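Local coordinates for protein argonaute (Methanocaldococcus jannaschii, PDB 5G5S), which cuts single-stranded target DNA under the direction of short DNA guides and may defend the archaeon against invading genetic elements, at residues Y499-L505 with K565-R571; L662-M668 with Y679-P685. All coordinates share one frame; numbering follows the deposited sequence.

Both contacts are buried and lie within the PIWI domain, their centres about 14 Å apart. Contact 1 pairs two parallel strands of the central sheet; contact 2 joins the C-terminal part of helix 656-666 to the loop leading into helix 684-697. They meet on one face of the sheet, where Ile502 packs on Leu665 and Pro685, Leu570 on Pro683, and the backbone of Gly504 on Pro685. Strand pairing in contact 1 rests on a regular ladder of backbone bonds with apolar side chains on both faces. Contact 2 has two backbone bonds instead, Pro683 and Thr666 packed among them, and a lysine chain on a tyrosine face.

Contact 1. Residues Y499-L505 with K565-R571; sequences YDYIMGL and KNILFLR
The ring of Tyr499 receives Leu568 over one face and the amide of Asn566 at its edge. CB of Leu568 sits nearly over the ring centre, 3.7 Å from the centroid, a CH-pi contact. Asn566 OD1 lies near the ring plane, 3.3 Å from Tyr499 CD1. Ring and amide planes are 71° apart. The same oxygen accepts a hydrogen bond from Asn593, and Glu595 holds the Tyr499 hydroxyl. On the other face of the sheet, Tyr501 turns a ring edge to Ile567 CG1, and Met503 runs alongside Phe569. With its chain extended beyond CG (chi2 -177°), Met503 brings SD to 3.6 Å from Phe569 CE2, an oblique Met-aromatic contact. Leu547 and Ile551 of helix 547-556 also pack on Phe569. Ile502 CG2 meets Leu570 CD2 on the face shared with Leu568.

The backbones form a parallel ladder: Leu568 N binds Tyr501 O, Met503 N binds Leu568 O at 2.8 Å, Leu570 N binds Met503 O, and Leu505 N binds Leu570 O. Where the pairing starts, Asp500 N donates to Asn566 O at 2.7 Å. Asp500 OD2 serves Asn566 N as acceptor at 2.8 Å, on its anti side, in place of a strand carbonyl. These neighbouring strands of the RNase H-like PIWI core run on to Asp506 and Asp572, probably catalytic as in related Argonautes. Regular backbone bonds thus set the register, apolar side chains fill both faces, and polar side chains gather at the strand start.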
ATOM      1  N   TYR A 499      -7.594   4.891 -21.999  1.00 65.10           N
ATOM      2  CA  TYR A 499      -7.168   3.530 -21.658  1.00 62.50           C
ATOM      3  C   TYR A 499      -8.213   2.458 -21.723  1.00 67.06           C
ATOM      4  O   TYR A 499      -9.271   2.569 -21.105  1.00 68.37           O
ATOM      5  CB  TYR A 499      -6.450   3.489 -20.294  1.00 60.33           C
ATOM      6  CG  TYR A 499      -5.353   4.521 -20.185  1.00 58.22           C
ATOM      7  CD1 TYR A 499      -4.170   4.386 -20.906  1.00 58.49           C
ATOM      8  CD2 TYR A 499      -5.522   5.670 -19.413  1.00 58.18           C
ATOM      9  CE1 TYR A 499      -3.179   5.362 -20.858  1.00 58.84           C
ATOM     10  CE2 TYR A 499      -4.526   6.641 -19.337  1.00 58.59           C
ATOM     11  CZ  TYR A 499      -3.345   6.470 -20.045  1.00 66.41           C
ATOM     12  OH  TYR A 499      -2.353   7.414 -19.990  1.00 67.89           O
ATOM     13  N   ASP A 500      -7.898   1.390 -22.451  1.00 63.74           N
ATOM     14  CA  ASP A 500      -8.740   0.201 -22.528  1.00 64.40           C
ATOM     15  C   ASP A 500      -8.684  -0.488 -21.154  1.00 65.91           C
ATOM     16  O   ASP A 500      -9.707  -0.940 -20.655  1.00 65.58           O
ATOM     17  CB  ASP A 500      -8.234  -0.744 -23.628  1.00 66.84           C
ATOM     18  CG  ASP A 500      -8.406  -0.182 -25.024  1.00 76.82           C
ATOM     19  OD1 ASP A 500      -9.522  -0.276 -25.564  1.00 83.17           O
ATOM     20  OD2 ASP A 500      -7.424   0.354 -25.572  1.00 75.52           O
ATOM     21  N   TYR A 501      -7.481  -0.517 -20.542  1.00 60.61           N
ATOM     22  CA  TYR A 501      -7.206  -1.083 -19.226  1.00 58.16           C
ATOM     23  C   TYR A 501      -6.302  -0.203 -18.411  1.00 58.46           C
ATOM     24  O   TYR A 501      -5.372   0.410 -18.935  1.00 57.61           O
ATOM     25  CB  TYR A 501      -6.534  -2.470 -19.326  1.00 58.97           C
ATOM     26  CG  TYR A 501      -7.326  -3.504 -20.087  1.00 64.33           C
ATOM     27  CD1 TYR A 501      -8.645  -3.802 -19.735  1.00 68.61           C
ATOM     28  CD2 TYR A 501      -6.744  -4.234 -21.122  1.00 65.50           C
ATOM     29  CE1 TYR A 501      -9.381  -4.759 -20.436  1.00 72.90           C
ATOM     30  CE2 TYR A 501      -7.461  -5.210 -21.812  1.00 68.25           C
ATOM     31  CZ  TYR A 501      -8.784  -5.463 -21.470  1.00 82.29           C
ATOM     32  OH  TYR A 501      -9.504  -6.419 -22.147  1.00 92.09           O
ATOM     33  N   ILE A 502      -6.585  -0.153 -17.118  1.00 54.47           N
ATOM     34  CA  ILE A 502      -5.780   0.474 -16.088  1.00 52.77           C
ATOM     35  C   ILE A 502      -5.501  -0.706 -15.172  1.00 55.66           C
ATOM     36  O   ILE A 502      -6.442  -1.361 -14.698  1.00 54.36           O
ATOM     37  CB  ILE A 502      -6.443   1.675 -15.391  1.00 56.39           C
ATOM     38  CG1 ILE A 502      -6.552   2.863 -16.387  1.00 57.23           C
ATOM     39  CG2 ILE A 502      -5.630   2.052 -14.117  1.00 55.10           C
ATOM     40  CD1 ILE A 502      -7.584   3.936 -16.014  1.00 65.15           C
ATOM     41  N   MET A 503      -4.207  -1.063 -15.055  1.00 51.09           N
ATOM     42  CA  MET A 503      -3.813  -2.246 -14.325  1.00 50.31           C
ATOM     43  C   MET A 503      -2.924  -1.914 -13.132  1.00 53.89           C
ATOM     44  O   MET A 503      -1.855  -1.335 -13.287  1.00 53.57           O
ATOM     45  CB  MET A 503      -3.157  -3.256 -15.282  1.00 52.33           C
ATOM     46  CG  MET A 503      -4.110  -3.853 -16.301  1.00 56.50           C
ATOM     47  SD  MET A 503      -3.280  -5.090 -17.325  1.00 62.33           S
ATOM     48  CE  MET A 503      -4.608  -5.613 -18.404  1.00 59.92           C
ATOM     49  N   GLY A 504      -3.419  -2.249 -11.950  1.00 50.32           N
ATOM     50  CA  GLY A 504      -2.713  -2.078 -10.694  1.00 50.68           C
ATOM     51  C   GLY A 504      -1.868  -3.303 -10.461  1.00 56.78           C
ATOM     52  O   GLY A 504      -2.362  -4.423 -10.546  1.00 55.56           O
ATOM     53  N   LEU A 505      -0.587  -3.105 -10.217  1.00 57.50           N
ATOM     54  CA  LEU A 505       0.321  -4.223 -10.066  1.00 60.21           C
ATOM     55  C   LEU A 505       1.106  -4.133  -8.787  1.00 67.42           C
ATOM     56  O   LEU A 505       1.581  -3.066  -8.432  1.00 68.32           O
ATOM     57  CB  LEU A 505       1.257  -4.278 -11.315  1.00 60.63           C
ATOM     58  CG  LEU A 505       2.364  -5.339 -11.364  1.00 65.76           C
ATOM     59  CD1 LEU A 505       1.798  -6.749 -11.348  1.00 65.93           C
ATOM     60  CD2 LEU A 505       3.225  -5.149 -12.581  1.00 69.10           C
ATOM     61  N   LYS A 565      -4.382  -2.307 -27.973  1.00 62.55           N
ATOM     62  CA  LYS A 565      -4.911  -1.711 -26.766  1.00 60.85           C
ATOM     63  C   LYS A 565      -4.054  -0.558 -26.278  1.00 64.68           C
ATOM     64  O   LYS A 565      -2.891  -0.433 -26.655  1.00 63.28           O
ATOM     65  CB  LYS A 565      -4.989  -2.783 -25.654  1.00 61.65           C
ATOM     66  CG  LYS A 565      -5.926  -3.974 -25.924  1.00 66.06           C
ATOM     67  CD  LYS A 565      -7.418  -3.614 -25.924  1.00 74.00           C
ATOM     68  CE  LYS A 565      -8.299  -4.764 -26.348  1.00 82.68           C
ATOM     69  NZ  LYS A 565      -8.408  -5.798 -25.285  1.00 87.52           N
ATOM     70  N   ASN A 566      -4.652   0.289 -25.426  1.00 61.43           N
ATOM     71  CA  ASN A 566      -4.002   1.386 -24.722  1.00 59.29           C
ATOM     72  C   ASN A 566      -4.139   1.004 -23.261  1.00 61.95           C
ATOM     73  O   ASN A 566      -5.248   0.977 -22.737  1.00 61.87           O
ATOM     74  CB  ASN A 566      -4.649   2.748 -25.031  1.00 57.11           C
ATOM     75  CG  ASN A 566      -3.792   3.894 -24.554  1.00 66.93           C
ATOM     76  OD1 ASN A 566      -2.812   3.715 -23.821  1.00 60.52           O
ATOM     77  ND2 ASN A 566      -4.111   5.092 -24.978  1.00 65.34           N
ATOM     78  N   ILE A 567      -3.017   0.585 -22.646  1.00 58.10           N
ATOM     79  CA  ILE A 567      -2.945   0.056 -21.279  1.00 55.83           C
ATOM     80  C   ILE A 567      -2.027   0.892 -20.426  1.00 58.97           C
ATOM     81  O   ILE A 567      -0.899   1.182 -20.824  1.00 59.72           O
ATOM     82  CB  ILE A 567      -2.504  -1.453 -21.275  1.00 58.64           C
ATOM     83  CG1 ILE A 567      -3.449  -2.325 -22.139  1.00 60.65           C
ATOM     84  CG2 ILE A 567      -2.408  -2.028 -19.861  1.00 56.58           C
ATOM     85  CD1 ILE A 567      -2.784  -3.529 -22.719  1.00 67.78           C
ATOM     86  N   LEU A 568      -2.506   1.247 -19.226  1.00 54.23           N
ATOM     87  CA  LEU A 568      -1.746   2.004 -18.245  1.00 52.11           C
ATOM     88  C   LEU A 568      -1.492   1.102 -17.038  1.00 53.75           C
ATOM     89  O   LEU A 568      -2.447   0.582 -16.469  1.00 52.04           O
ATOM     90  CB  LEU A 568      -2.502   3.297 -17.836  1.00 51.30           C
ATOM     91  CG  LEU A 568      -1.924   4.108 -16.649  1.00 53.99           C
ATOM     92  CD1 LEU A 568      -0.586   4.732 -16.993  1.00 53.67           C
ATOM     93  CD2 LEU A 568      -2.904   5.156 -16.141  1.00 53.32           C
ATOM     94  N   PHE A 569      -0.209   0.892 -16.677  1.00 50.87           N
ATOM     95  CA  PHE A 569       0.187   0.108 -15.500  1.00 50.44           C
ATOM     96  C   PHE A 569       0.566   1.019 -14.343  1.00 54.08           C
ATOM     97  O   PHE A 569       1.293   2.000 -14.510  1.00 52.92           O
ATOM     98  CB  PHE A 569       1.341  -0.860 -15.777  1.00 52.38           C
ATOM     99  CG  PHE A 569       0.957  -2.074 -16.585  1.00 53.70           C
ATOM    100  CD1 PHE A 569       1.053  -2.065 -17.974  1.00 55.57           C
ATOM    101  CD2 PHE A 569       0.560  -3.251 -15.956  1.00 54.23           C
ATOM    102  CE1 PHE A 569       0.727  -3.198 -18.715  1.00 56.78           C
ATOM    103  CE2 PHE A 569       0.227  -4.381 -16.700  1.00 56.29           C
ATOM    104  CZ  PHE A 569       0.290  -4.342 -18.074  1.00 54.66           C
ATOM    105  N   LEU A 570       0.069   0.671 -13.168  1.00 51.01           N
ATOM    106  CA  LEU A 570       0.310   1.386 -11.927  1.00 51.65           C
ATOM    107  C   LEU A 570       1.115   0.459 -11.025  1.00 58.29           C
ATOM    108  O   LEU A 570       0.701  -0.680 -10.757  1.00 56.51           O
ATOM    109  CB  LEU A 570      -1.047   1.707 -11.283  1.00 52.12           C
ATOM    110  CG  LEU A 570      -1.794   3.012 -11.595  1.00 56.41           C
ATOM    111  CD1 LEU A 570      -1.585   3.526 -12.993  1.00 54.95           C
ATOM    112  CD2 LEU A 570      -3.251   2.889 -11.259  1.00 62.10           C
ATOM    113  N   ARG A 571       2.300   0.919 -10.606  1.00 58.02           N
ATOM    114  CA  ARG A 571       3.143   0.135  -9.709  1.00 58.79           C
ATOM    115  C   ARG A 571       3.862   0.990  -8.665  1.00 63.11           C
ATOM    116  O   ARG A 571       4.094   2.175  -8.883  1.00 61.67           O
ATOM    117  CB  ARG A 571       4.090  -0.836 -10.462  1.00 59.34           C
ATOM    118  CG  ARG A 571       4.936  -0.226 -11.579  1.00 73.49           C
ATOM    119  CD  ARG A 571       5.752  -1.283 -12.323  1.00 86.66           C
ATOM    120  NE  ARG A 571       7.044  -1.543 -11.681  1.00105.81           N
ATOM    121  CZ  ARG A 571       7.902  -2.494 -12.048  1.00127.71           C
ATOM    122  NH1 ARG A 571       7.615  -3.305 -13.058  1.00109.65           N
ATOM    123  NH2 ARG A 571       9.048  -2.647 -11.398  1.00125.96           N
TER

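Contact 2. Residues L662-M668 with Y679-P685; sequences LYDLTKM and YLRIPAP
Lys667 lays its aliphatic chain over one face of the Tyr679 ring, CG 4.0 Å from the centroid, a CH-pi contact. The two side chains run alongside and point the same way; a bend at the end of the lysine (chi4 84°) brings NZ within 3.2 Å of Tyr679 OH, and Asn311 binds the same amine. Thr666 is the centre of the contact. Its carbonyl oxygen takes a nearly straight bond from Leu680 N at 2.8 Å (176° at the hydrogen), and CG2 faces the backbone around Pro683, 3.7 Å from its N. With chi1 at 73°, OG1 turns back and donates to Tyr663 O at 2.6 Å, an oxygen that also accepts from Thr666 N. One residue earlier, Leu665 O accepts from Ala684 N at 3.0 Å, the donor standing above the carbonyl plane. Ala684 CB rests against the carbonyl oxygens of Leu665 and Met668, both 3.3 Å away. Pro683, the N-cap residue of helix 684-697, lies with CB on Leu665 CB and CG beside Leu662 O and CD2. Tyr524 of strand 517-525 packs on Ala684 and Pro685. Through the Ala684-Leu665 bond and this proline packing, the end of helix 656-666 is joined to the start of helix 684-697, both against the RNase H-like sheet of the PIWI domain, with Leu680 near the guide-contacting Ser671.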
ATOM      1  N   LEU A 662      -5.903   9.668 -11.758  1.00 54.19           N
ATOM      2  CA  LEU A 662      -5.474   8.972 -10.545  1.00 52.58           C
ATOM      3  C   LEU A 662      -6.379   9.297  -9.388  1.00 58.82           C
ATOM      4  O   LEU A 662      -6.765   8.382  -8.652  1.00 58.30           O
ATOM      5  CB  LEU A 662      -3.994   9.256 -10.241  1.00 51.29           C
ATOM      6  CG  LEU A 662      -2.993   8.760 -11.311  1.00 55.40           C
ATOM      7  CD1 LEU A 662      -1.576   9.150 -10.954  1.00 55.49           C
ATOM      8  CD2 LEU A 662      -3.116   7.264 -11.568  1.00 54.69           C
ATOM      9  N   TYR A 663      -6.788  10.596  -9.270  1.00 56.56           N
ATOM     10  CA  TYR A 663      -7.755  11.056  -8.276  1.00 56.48           C
ATOM     11  C   TYR A 663      -9.094  10.371  -8.471  1.00 58.30           C
ATOM     12  O   TYR A 663      -9.708   9.970  -7.485  1.00 58.77           O
ATOM     13  CB  TYR A 663      -7.955  12.590  -8.319  1.00 59.08           C
ATOM     14  CG  TYR A 663      -8.987  13.054  -7.312  1.00 62.39           C
ATOM     15  CD1 TYR A 663      -8.725  13.008  -5.945  1.00 64.40           C
ATOM     16  CD2 TYR A 663     -10.265  13.433  -7.717  1.00 65.49           C
ATOM     17  CE1 TYR A 663      -9.690  13.389  -5.007  1.00 68.08           C
ATOM     18  CE2 TYR A 663     -11.233  13.826  -6.791  1.00 68.27           C
ATOM     19  CZ  TYR A 663     -10.943  13.799  -5.435  1.00 75.97           C
ATOM     20  OH  TYR A 663     -11.889  14.188  -4.513  1.00 79.56           O
ATOM     21  N   ASP A 664      -9.565  10.270  -9.727  1.00 55.35           N
ATOM     22  CA  ASP A 664     -10.849   9.636 -10.043  1.00 58.08           C
ATOM     23  C   ASP A 664     -10.845   8.178  -9.609  1.00 61.70           C
ATOM     24  O   ASP A 664     -11.880   7.677  -9.189  1.00 62.25           O
ATOM     25  CB  ASP A 664     -11.153   9.700 -11.557  1.00 61.16           C
ATOM     26  CG  ASP A 664     -11.407  11.075 -12.155  1.00 72.15           C
ATOM     27  OD1 ASP A 664     -11.596  12.040 -11.376  1.00 70.60           O
ATOM     28  OD2 ASP A 664     -11.362  11.196 -13.405  1.00 83.49           O
ATOM     29  N   LEU A 665      -9.681   7.505  -9.728  1.00 57.40           N
ATOM     30  CA  LEU A 665      -9.505   6.101  -9.354  1.00 57.01           C
ATOM     31  C   LEU A 665      -9.488   5.866  -7.848  1.00 59.58           C
ATOM     32  O   LEU A 665      -9.815   4.767  -7.428  1.00 59.89           O
ATOM     33  CB  LEU A 665      -8.293   5.469 -10.052  1.00 55.96           C
ATOM     34  CG  LEU A 665      -8.398   5.305 -11.575  1.00 60.71           C
ATOM     35  CD1 LEU A 665      -7.024   5.066 -12.192  1.00 58.72           C
ATOM     36  CD2 LEU A 665      -9.355   4.183 -11.954  1.00 62.95           C
ATOM     37  N   THR A 666      -9.176   6.896  -7.029  1.00 55.38           N
ATOM     38  CA  THR A 666      -9.236   6.806  -5.547  1.00 55.02           C
ATOM     39  C   THR A 666     -10.729   6.804  -5.091  1.00 60.89           C
ATOM     40  O   THR A 666     -11.057   6.427  -3.959  1.00 61.76           O
ATOM     41  CB  THR A 666      -8.460   7.980  -4.872  1.00 54.82           C
ATOM     42  OG1 THR A 666      -9.193   9.213  -5.007  1.00 55.15           O
ATOM     43  CG2 THR A 666      -7.018   8.135  -5.383  1.00 43.09           C
ATOM     44  N   LYS A 667     -11.616   7.269  -5.983  1.00 58.26           N
ATOM     45  CA  LYS A 667     -13.054   7.354  -5.770  1.00 60.54           C
ATOM     46  C   LYS A 667     -13.770   6.029  -6.115  1.00 65.13           C
ATOM     47  O   LYS A 667     -14.913   5.854  -5.733  1.00 65.56           O
ATOM     48  CB  LYS A 667     -13.609   8.517  -6.607  1.00 64.70           C
ATOM     49  CG  LYS A 667     -14.764   9.259  -5.988  1.00 80.07           C
ATOM     50  CD  LYS A 667     -15.294  10.303  -6.964  1.00 92.12           C
ATOM     51  CE  LYS A 667     -16.324  11.221  -6.347  1.00 97.13           C
ATOM     52  NZ  LYS A 667     -15.679  12.337  -5.608  1.00106.63           N
ATOM     53  N   MET A 668     -13.115   5.108  -6.844  1.00 63.53           N
ATOM     54  CA  MET A 668     -13.695   3.797  -7.191  1.00 64.90           C
ATOM     55  C   MET A 668     -13.482   2.801  -6.037  1.00 71.65           C
ATOM     56  O   MET A 668     -12.957   1.709  -6.198  1.00 71.74           O
ATOM     57  CB  MET A 668     -13.165   3.287  -8.551  1.00 65.63           C
ATOM     58  CG  MET A 668     -13.591   4.157  -9.743  1.00 68.86           C
ATOM     59  SD  MET A 668     -15.374   4.575  -9.839  1.00 74.46           S
ATOM     60  CE  MET A 668     -16.082   2.967 -10.113  1.00 71.03           C
ATOM     61  N   TYR A 679     -12.974   8.256   0.162  1.00 87.81           N
ATOM     62  CA  TYR A 679     -12.043   7.970  -0.935  1.00 85.11           C
ATOM     63  C   TYR A 679     -10.701   7.420  -0.458  1.00 79.08           C
ATOM     64  O   TYR A 679     -10.331   7.623   0.702  1.00 80.51           O
ATOM     65  CB  TYR A 679     -11.905   9.179  -1.899  1.00 89.37           C
ATOM     66  CG  TYR A 679     -13.193   9.962  -2.107  1.00 96.09           C
ATOM     67  CD1 TYR A 679     -14.401   9.311  -2.352  1.00 98.71           C
ATOM     68  CD2 TYR A 679     -13.199  11.354  -2.072  1.00 99.72           C
ATOM     69  CE1 TYR A 679     -15.595  10.024  -2.488  1.00102.45           C
ATOM     70  CE2 TYR A 679     -14.385  12.078  -2.226  1.00102.71           C
ATOM     71  CZ  TYR A 679     -15.582  11.408  -2.434  1.00111.17           C
ATOM     72  OH  TYR A 679     -16.758  12.107  -2.597  1.00115.53           O
ATOM     73  N   LEU A 680     -10.001   6.668  -1.331  1.00 65.47           N
ATOM     74  CA  LEU A 680      -8.722   6.038  -0.983  1.00 60.10           C
ATOM     75  C   LEU A 680      -7.552   7.003  -1.065  1.00 61.46           C
ATOM     76  O   LEU A 680      -7.659   8.027  -1.725  1.00 61.19           O
ATOM     77  CB  LEU A 680      -8.464   4.806  -1.869  1.00 57.84           C
ATOM     78  CG  LEU A 680      -9.518   3.695  -1.827  1.00 59.25           C
ATOM     79  CD1 LEU A 680      -9.488   2.866  -3.081  1.00 57.76           C
ATOM     80  CD2 LEU A 680      -9.391   2.851  -0.576  1.00 58.29           C
ATOM     81  N   ARG A 681      -6.439   6.681  -0.397  1.00 56.97           N
ATOM     82  CA  ARG A 681      -5.218   7.470  -0.458  1.00 57.68           C
ATOM     83  C   ARG A 681      -4.538   7.197  -1.824  1.00 60.61           C
ATOM     84  O   ARG A 681      -4.008   8.113  -2.474  1.00 59.42           O
ATOM     85  CB  ARG A 681      -4.259   7.086   0.692  1.00 59.72           C
ATOM     86  CG  ARG A 681      -3.014   7.983   0.729  1.00 63.54           C
ATOM     87  CD  ARG A 681      -2.118   7.763   1.918  1.00 60.90           C
ATOM     88  NE  ARG A 681      -0.852   8.466   1.706  1.00 66.23           N
ATOM     89  CZ  ARG A 681       0.351   7.904   1.770  1.00 76.02           C
ATOM     90  NH1 ARG A 681       0.479   6.620   2.090  1.00 66.24           N
ATOM     91  NH2 ARG A 681       1.440   8.630   1.555  1.00 55.92           N
ATOM     92  N   ILE A 682      -4.548   5.921  -2.238  1.00 54.59           N
ATOM     93  CA  ILE A 682      -3.932   5.510  -3.491  1.00 54.06           C
ATOM     94  C   ILE A 682      -4.969   4.952  -4.467  1.00 56.42           C
ATOM     95  O   ILE A 682      -5.943   4.374  -4.000  1.00 55.93           O
ATOM     96  CB  ILE A 682      -2.654   4.626  -3.306  1.00 57.60           C
ATOM     97  CG1 ILE A 682      -2.965   3.237  -2.754  1.00 57.78           C
ATOM     98  CG2 ILE A 682      -1.520   5.349  -2.525  1.00 57.92           C
ATOM     99  CD1 ILE A 682      -1.971   2.223  -3.220  1.00 65.22           C
ATOM    100  N   PRO A 683      -4.817   5.144  -5.811  1.00 53.07           N
ATOM    101  CA  PRO A 683      -5.825   4.624  -6.763  1.00 52.90           C
ATOM    102  C   PRO A 683      -6.268   3.178  -6.520  1.00 57.22           C
ATOM    103  O   PRO A 683      -5.438   2.339  -6.235  1.00 58.29           O
ATOM    104  CB  PRO A 683      -5.130   4.784  -8.119  1.00 54.53           C
ATOM    105  CG  PRO A 683      -4.212   5.919  -7.934  1.00 58.10           C
ATOM    106  CD  PRO A 683      -3.720   5.837  -6.527  1.00 53.62           C
ATOM    107  N   ALA A 684      -7.577   2.891  -6.640  1.00 54.87           N
ATOM    108  CA  ALA A 684      -8.149   1.551  -6.420  1.00 53.62           C
ATOM    109  C   ALA A 684      -7.445   0.348  -7.124  1.00 56.04           C
ATOM    110  O   ALA A 684      -7.221  -0.648  -6.436  1.00 54.73           O
ATOM    111  CB  ALA A 684      -9.654   1.551  -6.657  1.00 54.34           C
ATOM    112  N   PRO A 685      -7.004   0.409  -8.416  1.00 52.86           N
ATOM    113  CA  PRO A 685      -6.314  -0.762  -9.006  1.00 52.62           C
ATOM    114  C   PRO A 685      -5.080  -1.241  -8.224  1.00 57.81           C
ATOM    115  O   PRO A 685      -4.974  -2.441  -7.924  1.00 55.43           O
ATOM    116  CB  PRO A 685      -5.966  -0.295 -10.425  1.00 54.22           C
ATOM    117  CG  PRO A 685      -6.945   0.800 -10.709  1.00 58.38           C
ATOM    118  CD  PRO A 685      -7.159   1.487  -9.418  1.00 53.62           C
TER